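Local coordinates for uncharacterized protein (PDB 4TYZ) that is of unknown function but may bind and transfer sterols, and is represented by its C-terminal GRAM domain, at residues I2-L13 / Y36-Q47. Residues are numbered along the deposited sequence; the frame is centred on the assembly and turned at random.
With EDO (1,2-ethanediol), chain C.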
ATOM      1  N   ILE A   2       0.260 -11.848  -9.771  1.00 26.91           N
ATOM      2  CA  ILE A   2      -0.114 -10.830  -8.794  1.00 24.44           C
ATOM      3  C   ILE A   2      -1.565 -10.369  -9.001  1.00 19.60           C
ATOM      4  O   ILE A   2      -2.263 -10.006  -8.046  1.00 18.96           O
ATOM      5  CB  ILE A   2       0.851  -9.605  -8.842  1.00 22.84           C
ATOM      6  CG1 ILE A   2       0.575  -8.660  -7.681  1.00 26.69           C
ATOM      7  CG2 ILE A   2       0.752  -8.848 -10.166  1.00 24.54           C
ATOM      8  CD1 ILE A   2       0.698  -9.327  -6.342  1.00 30.55           C
ATOM      9  N   GLU A   3      -2.026 -10.398 -10.244  1.00 18.24           N
ATOM     10  CA  GLU A   3      -3.379  -9.950 -10.542  1.00 16.39           C
ATOM     11  C   GLU A   3      -4.390 -10.878  -9.889  1.00 17.32           C
ATOM     12  O   GLU A   3      -5.431 -10.434  -9.406  1.00 15.34           O
ATOM     13  CB  GLU A   3      -3.612  -9.894 -12.053  1.00 16.84           C
ATOM     14  CG  GLU A   3      -2.784  -8.858 -12.793  1.00 21.71           C
ATOM     15  CD  GLU A   3      -1.352  -9.311 -13.077  1.00 20.96           C
ATOM     16  OE1 GLU A   3      -0.962 -10.432 -12.677  1.00 25.12           O
ATOM     17  OE2 GLU A   3      -0.611  -8.538 -13.713  1.00 31.59           O
ATOM     18  N   GLY A   4      -4.077 -12.171  -9.882  1.00 19.31           N
ATOM     19  CA  GLY A   4      -4.948 -13.155  -9.263  1.00 15.91           C
ATOM     20  C   GLY A   4      -5.101 -12.915  -7.775  1.00 16.65           C
ATOM     21  O   GLY A   4      -6.189 -13.066  -7.216  1.00 16.50           O
ATOM     22  N   VAL A   5      -4.009 -12.533  -7.116  1.00 14.55           N
ATOM     23  CA  VAL A   5      -4.104 -12.219  -5.692  1.00 13.99           C
ATOM     24  C   VAL A   5      -5.073 -11.058  -5.492  1.00 12.70           C
ATOM     25  O   VAL A   5      -5.942 -11.099  -4.615  1.00 13.29           O
ATOM     26  CB  VAL A   5      -2.735 -11.870  -5.085  1.00 16.84           C
ATOM     27  CG1 VAL A   5      -2.886 -11.506  -3.607  1.00 16.45           C
ATOM     28  CG2 VAL A   5      -1.779 -13.037  -5.250  1.00 19.83           C
ATOM     29  N   PHE A   6      -4.938 -10.026  -6.322  1.00 11.76           N
ATOM     30  CA  PHE A   6      -5.814  -8.871  -6.211  1.00 11.44           C
ATOM     31  C   PHE A   6      -7.276  -9.247  -6.434  1.00 11.14           C
ATOM     32  O   PHE A   6      -8.152  -8.814  -5.678  1.00 11.43           O
ATOM     33  CB  PHE A   6      -5.416  -7.780  -7.206  1.00 10.83           C
ATOM     34  CG  PHE A   6      -6.215  -6.523  -7.053  1.00 10.20           C
ATOM     35  CD1 PHE A   6      -5.993  -5.688  -5.977  1.00  9.72           C
ATOM     36  CD2 PHE A   6      -7.200  -6.186  -7.963  1.00 15.13           C
ATOM     37  CE1 PHE A   6      -6.749  -4.520  -5.802  1.00 11.53           C
ATOM     38  CE2 PHE A   6      -7.943  -5.022  -7.804  1.00 14.39           C
ATOM     39  CZ  PHE A   6      -7.714  -4.185  -6.712  1.00 11.99           C
ATOM     40  N   ARG A   7      -7.534 -10.036  -7.471  1.00 11.72           N
ATOM     41  CA  ARG A   7      -8.910 -10.347  -7.830  1.00 14.20           C
ATOM     42  C   ARG A   7      -9.571 -11.275  -6.821  1.00 13.33           C
ATOM     43  O   ARG A   7     -10.782 -11.221  -6.631  1.00 17.53           O
ATOM     44  CB  ARG A   7      -8.976 -10.963  -9.228  1.00 12.96           C
ATOM     45  CG  ARG A   7      -8.438 -10.043 -10.319  1.00 13.10           C
ATOM     46  CD  ARG A   7      -9.193  -8.722 -10.344  1.00 12.00           C
ATOM     47  NE  ARG A   7      -8.625  -7.812 -11.336  1.00 11.68           N
ATOM     48  CZ  ARG A   7      -8.879  -6.508 -11.393  1.00 12.99           C
ATOM     49  NH1 ARG A   7      -9.695  -5.939 -10.508  1.00 10.54           N
ATOM     50  NH2 ARG A   7      -8.314  -5.772 -12.340  1.00 14.07           N
ATOM     51  N   LYS A   8      -8.781 -12.121  -6.177  1.00 12.53           N
ATOM     52  CA  LYS A   8      -9.301 -12.953  -5.102  1.00 13.78           C
ATOM     53  C   LYS A   8      -9.603 -12.116  -3.850  1.00 12.20           C
ATOM     54  O   LYS A   8     -10.618 -12.332  -3.171  1.00 16.32           O
ATOM     55  CB  LYS A   8      -8.312 -14.077  -4.764  1.00 17.21           C
ATOM     56  CG  LYS A   8      -8.810 -15.045  -3.695  1.00 23.99           C
ATOM     57  CD  LYS A   8      -7.970 -16.310  -3.658  1.00 38.31           C
ATOM     58  CE  LYS A   8      -6.517 -16.005  -3.344  1.00 46.82           C
ATOM     59  NZ  LYS A   8      -6.348 -15.493  -1.956  1.00 54.58           N
ATOM     60  N   SER A   9      -8.733 -11.153  -3.553  1.00 11.67           N
ATOM     61  CA  SER A   9      -8.786 -10.456  -2.277  1.00 12.17           C
ATOM     62  C   SER A   9      -9.771  -9.302  -2.234  1.00 13.07           C
ATOM     63  O   SER A   9     -10.279  -8.954  -1.168  1.00 14.27           O
ATOM     64  CB  SER A   9      -7.395  -9.936  -1.913  1.00 13.43           C
ATOM     65  OG  SER A   9      -6.519 -11.029  -1.676  1.00 21.03           O
ATOM     66  N   PHE A  10     -10.034  -8.713  -3.390  1.00 11.62           N
ATOM     67  CA  PHE A  10     -10.826  -7.487  -3.442  1.00 10.49           C
ATOM     68  C   PHE A  10     -11.908  -7.569  -4.516  1.00 10.71           C
ATOM     69  O   PHE A  10     -11.869  -6.825  -5.495  1.00 10.96           O
ATOM     70  CB  PHE A  10      -9.923  -6.272  -3.706  1.00 10.43           C
ATOM     71  CG  PHE A  10      -8.820  -6.108  -2.693  1.00  9.29           C
ATOM     72  CD1 PHE A  10      -9.086  -5.550  -1.450  1.00 10.27           C
ATOM     73  CD2 PHE A  10      -7.537  -6.571  -2.962  1.00  9.70           C
ATOM     74  CE1 PHE A  10      -8.067  -5.425  -0.498  1.00 12.59           C
ATOM     75  CE2 PHE A  10      -6.529  -6.453  -2.008  1.00 11.54           C
ATOM     76  CZ  PHE A  10      -6.801  -5.870  -0.785  1.00 11.50           C
ATOM     77  N   PRO A  11     -12.875  -8.487  -4.346  1.00 11.58           N
ATOM     78  CA  PRO A  11     -13.894  -8.660  -5.388  1.00 10.96           C
ATOM     79  C   PRO A  11     -14.777  -7.426  -5.548  1.00  9.91           C
ATOM     80  O   PRO A  11     -15.361  -7.258  -6.617  1.00 12.08           O
ATOM     81  CB  PRO A  11     -14.705  -9.872  -4.901  1.00 12.83           C
ATOM     82  CG  PRO A  11     -14.464  -9.941  -3.453  1.00 14.15           C
ATOM     83  CD  PRO A  11     -13.069  -9.412  -3.216  1.00 14.72           C
ATOM     84  N   ASP A  12     -14.839  -6.562  -4.536  1.00 10.29           N
ATOM     85  CA  ASP A  12     -15.595  -5.321  -4.673  1.00 10.60           C
ATOM     86  C   ASP A  12     -14.918  -4.381  -5.670  1.00 11.07           C
ATOM     87  O   ASP A  12     -15.557  -3.462  -6.193  1.00 10.74           O
ATOM     88  CB  ASP A  12     -15.763  -4.625  -3.314  1.00  9.98           C
ATOM     89  CG  ASP A  12     -14.450  -4.465  -2.566  1.00 13.67           C
ATOM     90  OD1 ASP A  12     -13.674  -5.443  -2.516  1.00 14.16           O
ATOM     91  OD2 ASP A  12     -14.201  -3.376  -2.009  1.00 14.79           O
ATOM     92  N   LEU A  13     -13.635  -4.620  -5.938  1.00  8.87           N
ATOM     93  CA  LEU A  13     -12.866  -3.772  -6.851  1.00  8.75           C
ATOM     94  C   LEU A  13     -12.668  -4.441  -8.221  1.00  9.23           C
ATOM     95  O   LEU A  13     -11.708  -4.138  -8.938  1.00  9.34           O
ATOM     96  CB  LEU A  13     -11.505  -3.419  -6.230  1.00  8.91           C
ATOM     97  CG  LEU A  13     -11.647  -2.812  -4.838  1.00  8.32           C
ATOM     98  CD1 LEU A  13     -10.249  -2.432  -4.298  1.00  8.19           C
ATOM     99  CD2 LEU A  13     -12.539  -1.570  -4.878  1.00 10.19           C
ATOM    100  N   TYR A  36       1.676  -7.432  -0.651  1.00 11.28           N
ATOM    101  CA  TYR A  36       1.666  -6.672  -1.888  1.00 12.12           C
ATOM    102  C   TYR A  36       0.840  -5.427  -1.729  1.00 12.12           C
ATOM    103  O   TYR A  36      -0.296  -5.486  -1.258  1.00 11.93           O
ATOM    104  CB  TYR A  36       1.080  -7.494  -3.031  1.00 12.39           C
ATOM    105  CG  TYR A  36       1.583  -8.913  -3.113  1.00 16.36           C
ATOM    106  CD1 TYR A  36       2.869  -9.188  -3.555  1.00 16.80           C
ATOM    107  CD2 TYR A  36       0.764  -9.979  -2.755  1.00 15.94           C
ATOM    108  CE1 TYR A  36       3.324 -10.497  -3.639  1.00 17.28           C
ATOM    109  CE2 TYR A  36       1.209 -11.286  -2.835  1.00 23.20           C
ATOM    110  CZ  TYR A  36       2.485 -11.538  -3.278  1.00 21.34           C
ATOM    111  OH  TYR A  36       2.920 -12.846  -3.351  1.00 26.87           O
ATOM    112  N   LEU A  37       1.421  -4.317  -2.153  1.00 11.48           N
ATOM    113  CA  LEU A  37       0.714  -3.053  -2.300  1.00  9.99           C
ATOM    114  C   LEU A  37       0.150  -2.986  -3.713  1.00 10.15           C
ATOM    115  O   LEU A  37       0.885  -3.205  -4.671  1.00 11.78           O
ATOM    116  CB  LEU A  37       1.670  -1.890  -2.044  1.00 11.57           C
ATOM    117  CG  LEU A  37       1.008  -0.524  -2.043  1.00 18.24           C
ATOM    118  CD1 LEU A  37       0.176  -0.454  -0.789  1.00 25.20           C
ATOM    119  CD2 LEU A  37       2.063   0.585  -2.077  1.00 16.97           C
ATOM    120  N   PHE A  38      -1.151  -2.724  -3.834  1.00  9.41           N
ATOM    121  CA  PHE A  38      -1.806  -2.579  -5.136  1.00 10.99           C
ATOM    122  C   PHE A  38      -2.274  -1.152  -5.354  1.00  9.87           C
ATOM    123  O   PHE A  38      -2.894  -0.557  -4.475  1.00 10.07           O
ATOM    124  CB  PHE A  38      -3.020  -3.501  -5.249  1.00  9.65           C
ATOM    125  CG  PHE A  38      -2.720  -4.952  -5.007  1.00 11.67           C
ATOM    126  CD1 PHE A  38      -2.302  -5.766  -6.045  1.00 15.15           C
ATOM    127  CD2 PHE A  38      -2.886  -5.509  -3.746  1.00 12.91           C
ATOM    128  CE1 PHE A  38      -2.058  -7.113  -5.831  1.00 14.37           C
ATOM    129  CE2 PHE A  38      -2.635  -6.848  -3.527  1.00 15.24           C
ATOM    130  CZ  PHE A  38      -2.226  -7.652  -4.569  1.00 12.22           C
ATOM    131  N   ILE A  39      -2.013  -0.621  -6.544  1.00  9.23           N
ATOM    132  CA  ILE A  39      -2.450   0.719  -6.900  1.00  9.05           C
ATOM    133  C   ILE A  39      -3.462   0.620  -8.042  1.00 10.79           C
ATOM    134  O   ILE A  39      -3.169   0.050  -9.094  1.00 11.17           O
ATOM    135  CB  ILE A  39      -1.257   1.586  -7.290  1.00 11.17           C
ATOM    136  CG1 ILE A  39      -0.366   1.784  -6.053  1.00 15.78           C
ATOM    137  CG2 ILE A  39      -1.709   2.915  -7.868  1.00 13.63           C
ATOM    138  CD1 ILE A  39       0.969   2.344  -6.354  1.00 23.84           C
ATOM    139  N   THR A  40      -4.664   1.128  -7.799  1.00  8.88           N
ATOM    140  CA  THR A  40      -5.694   1.175  -8.816  1.00  8.86           C
ATOM    141  C   THR A  40      -6.093   2.640  -8.991  1.00  8.85           C
ATOM    142  O   THR A  40      -5.574   3.513  -8.285  1.00 10.44           O
ATOM    143  CB  THR A  40      -6.920   0.285  -8.442  1.00 10.68           C
ATOM    144  OG1 THR A  40      -7.777   0.984  -7.526  1.00 11.75           O
ATOM    145  CG2 THR A  40      -6.462  -1.027  -7.821  1.00 10.97           C
ATOM    146  N   PRO A  41      -6.977   2.937  -9.954  1.00 11.26           N
ATOM    147  CA  PRO A  41      -7.282   4.363 -10.110  1.00 13.54           C
ATOM    148  C   PRO A  41      -7.947   5.007  -8.881  1.00 12.66           C
ATOM    149  O   PRO A  41      -7.732   6.197  -8.644  1.00 15.14           O
ATOM    150  CB  PRO A  41      -8.230   4.380 -11.317  1.00 15.51           C
ATOM    151  CG  PRO A  41      -7.840   3.161 -12.114  1.00 17.48           C
ATOM    152  CD  PRO A  41      -7.499   2.123 -11.069  1.00 12.68           C
ATOM    153  N   HIS A  42      -8.703   4.241  -8.098  1.00  9.77           N
ATOM    154  CA  HIS A  42      -9.425   4.817  -6.959  1.00  9.29           C
ATOM    155  C   HIS A  42      -8.974   4.304  -5.595  1.00  8.33           C
ATOM    156  O   HIS A  42      -9.358   4.886  -4.574  1.00 10.30           O
ATOM    157  CB  HIS A  42     -10.929   4.560  -7.100  1.00 10.45           C
ATOM    158  CG  HIS A  42     -11.538   5.233  -8.283  1.00 12.74           C
ATOM    159  ND1 HIS A  42     -11.971   4.537  -9.392  1.00 15.56           N
ATOM    160  CD2 HIS A  42     -11.764   6.542  -8.542  1.00 13.85           C
ATOM    161  CE1 HIS A  42     -12.443   5.393 -10.284  1.00 17.43           C
ATOM    162  NE2 HIS A  42     -12.330   6.611  -9.795  1.00 13.99           N
ATOM    163  N   TRP A  43      -8.169   3.241  -5.577  1.00  8.30           N
ATOM    164  CA  TRP A  43      -7.859   2.539  -4.327  1.00  8.38           C
ATOM    165  C   TRP A  43      -6.401   2.215  -4.123  1.00  8.46           C
ATOM    166  O   TRP A  43      -5.657   1.900  -5.052  1.00 10.55           O
ATOM    167  CB  TRP A  43      -8.654   1.207  -4.238  1.00  7.71           C
ATOM    168  CG  TRP A  43     -10.128   1.428  -4.233  1.00  7.56           C
ATOM    169  CD1 TRP A  43     -10.930   1.605  -5.326  1.00  7.80           C
ATOM    170  CD2 TRP A  43     -10.979   1.528  -3.086  1.00  7.62           C
ATOM    171  NE1 TRP A  43     -12.236   1.810  -4.929  1.00  8.62           N
ATOM    172  CE2 TRP A  43     -12.291   1.767  -3.559  1.00  9.96           C
ATOM    173  CE3 TRP A  43     -10.764   1.435  -1.705  1.00  9.25           C
ATOM    174  CZ2 TRP A  43     -13.389   1.902  -2.700  1.00  9.10           C
ATOM    175  CZ3 TRP A  43     -11.851   1.579  -0.847  1.00  9.89           C
ATOM    176  CH2 TRP A  43     -13.147   1.813  -1.349  1.00  8.80           C
ATOM    177  N   LEU A  44      -6.026   2.308  -2.860  1.00  7.87           N
ATOM    178  CA  LEU A  44      -4.748   1.830  -2.379  0.62  8.40           C
ATOM    179  C   LEU A  44      -5.027   0.591  -1.552  1.00  8.38           C
ATOM    180  O   LEU A  44      -5.748   0.661  -0.561  1.00  9.05           O
ATOM    181  CB  LEU A  44      -4.055   2.896  -1.538  0.62  9.72           C
ATOM    182  CG  LEU A  44      -2.751   2.371  -0.962  0.62 11.65           C
ATOM    183  CD1 LEU A  44      -1.838   1.978  -2.101  0.62 13.24           C
ATOM    184  CD2 LEU A  44      -2.106   3.413  -0.057  0.62  9.29           C
ATOM    185  N   CYS A  45      -4.477  -0.548  -1.965  1.00  8.68           N
ATOM    186  CA  CYS A  45      -4.796  -1.816  -1.300  1.00  8.51           C
ATOM    187  C   CYS A  45      -3.549  -2.571  -0.896  1.00  8.97           C
ATOM    188  O   CYS A  45      -2.498  -2.428  -1.512  1.00 10.26           O
ATOM    189  CB  CYS A  45      -5.626  -2.728  -2.207  1.00  8.59           C
ATOM    190  SG  CYS A  45      -7.055  -1.912  -2.935  1.00 10.25           S
ATOM    191  N   PHE A  46      -3.694  -3.401   0.123  1.00  9.07           N
ATOM    192  CA  PHE A  46      -2.611  -4.284   0.541  1.00  9.50           C
ATOM    193  C   PHE A  46      -3.175  -5.648   0.864  1.00  9.84           C
ATOM    194  O   PHE A  46      -4.201  -5.739   1.530  1.00 10.58           O
ATOM    195  CB  PHE A  46      -1.876  -3.719   1.764  1.00  9.59           C
ATOM    196  CG  PHE A  46      -0.805  -4.634   2.290  1.00 10.09           C
ATOM    197  CD1 PHE A  46       0.496  -4.526   1.829  1.00 12.76           C
ATOM    198  CD2 PHE A  46      -1.108  -5.616   3.225  1.00 10.47           C
ATOM    199  CE1 PHE A  46       1.490  -5.384   2.301  1.00 11.70           C
ATOM    200  CE2 PHE A  46      -0.132  -6.483   3.697  1.00 11.02           C
ATOM    201  CZ  PHE A  46       1.176  -6.362   3.247  1.00 11.40           C
ATOM    202  N   GLN A  47      -2.508  -6.702   0.394  1.00 10.27           N
ATOM    203  CA  GLN A  47      -2.829  -8.072   0.801  1.00 10.79           C
ATOM    204  C   GLN A  47      -1.579  -8.779   1.302  1.00 12.18           C
ATOM    205  O   GLN A  47      -0.556  -8.786   0.623  1.00 13.52           O
ATOM    206  CB  GLN A  47      -3.444  -8.860  -0.365  1.00 11.81           C
ATOM    207  CG  GLN A  47      -3.655 -10.361  -0.078  1.00 14.01           C
ATOM    208  CD  GLN A  47      -4.623 -10.605   1.060  1.00 13.62           C
ATOM    209  OE1 GLN A  47      -5.766 -10.148   1.025  1.00 14.23           O
ATOM    210  NE2 GLN A  47      -4.174 -11.335   2.076  1.00 12.90           N
TER
HETATM  211  C1  EDO C1000     -19.046  -2.757  -6.504  1.00 14.06           C
HETATM  212  O1  EDO C1000     -17.960  -3.264  -7.299  1.00 16.83           O
HETATM  213  C2  EDO C1000     -20.145  -3.812  -6.424  1.00 16.17           C
HETATM  214  O2  EDO C1000     -19.622  -4.961  -5.744  1.00 17.19           O
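F6 and F38 meet at the centre of the contact between helix 2-9 with the turn after it and the hairpin of strands 36-39 and 43-47. Their planes are inclined at 51°. F6 CD1 sits over one face of F38, 3.5 Å from F38 CG. The CG of F6 is anti to its backbone N (chi1 -175°), which lets the ring slide past F38 until its CZ reaches T40 CG2. Methyl groups dock on two other rings. I2 CD1 stands over the face of Y36, 3.5 Å from the ring centroid, while I2 CG1 touches F38 CE1. L13 CD2 lies 3.5 Å from the centroid of the five-membered ring of W43, near the ring normal. V5 CG1 lies at the edge of the F38 ring and also touches Y36 CD2 and Q47 CG. Sulfur-aromatic contacts come from C45: its SG is over the face of F10, 4.3 Å from that centroid and close to the ring normal, but at the edge of F6. L13 CD1 packs on the same sulfur at 3.5 Å. A polar contact joins the segments at S9, where S9 OG lies 2.9 Å from Q47 OE1. V5 O is also within its reach, and its single proton could serve either; Q47, bent at its second torsion, turns its amide toward the serine. Helix 2-9 crosses strand 43-47 at 100°, packing on the face of the hairpin opposite the one where I39 and L44 meet helix 96-107. That C-terminal helix and the seven-stranded antiparallel sheet fit the PH-like GRAM fold.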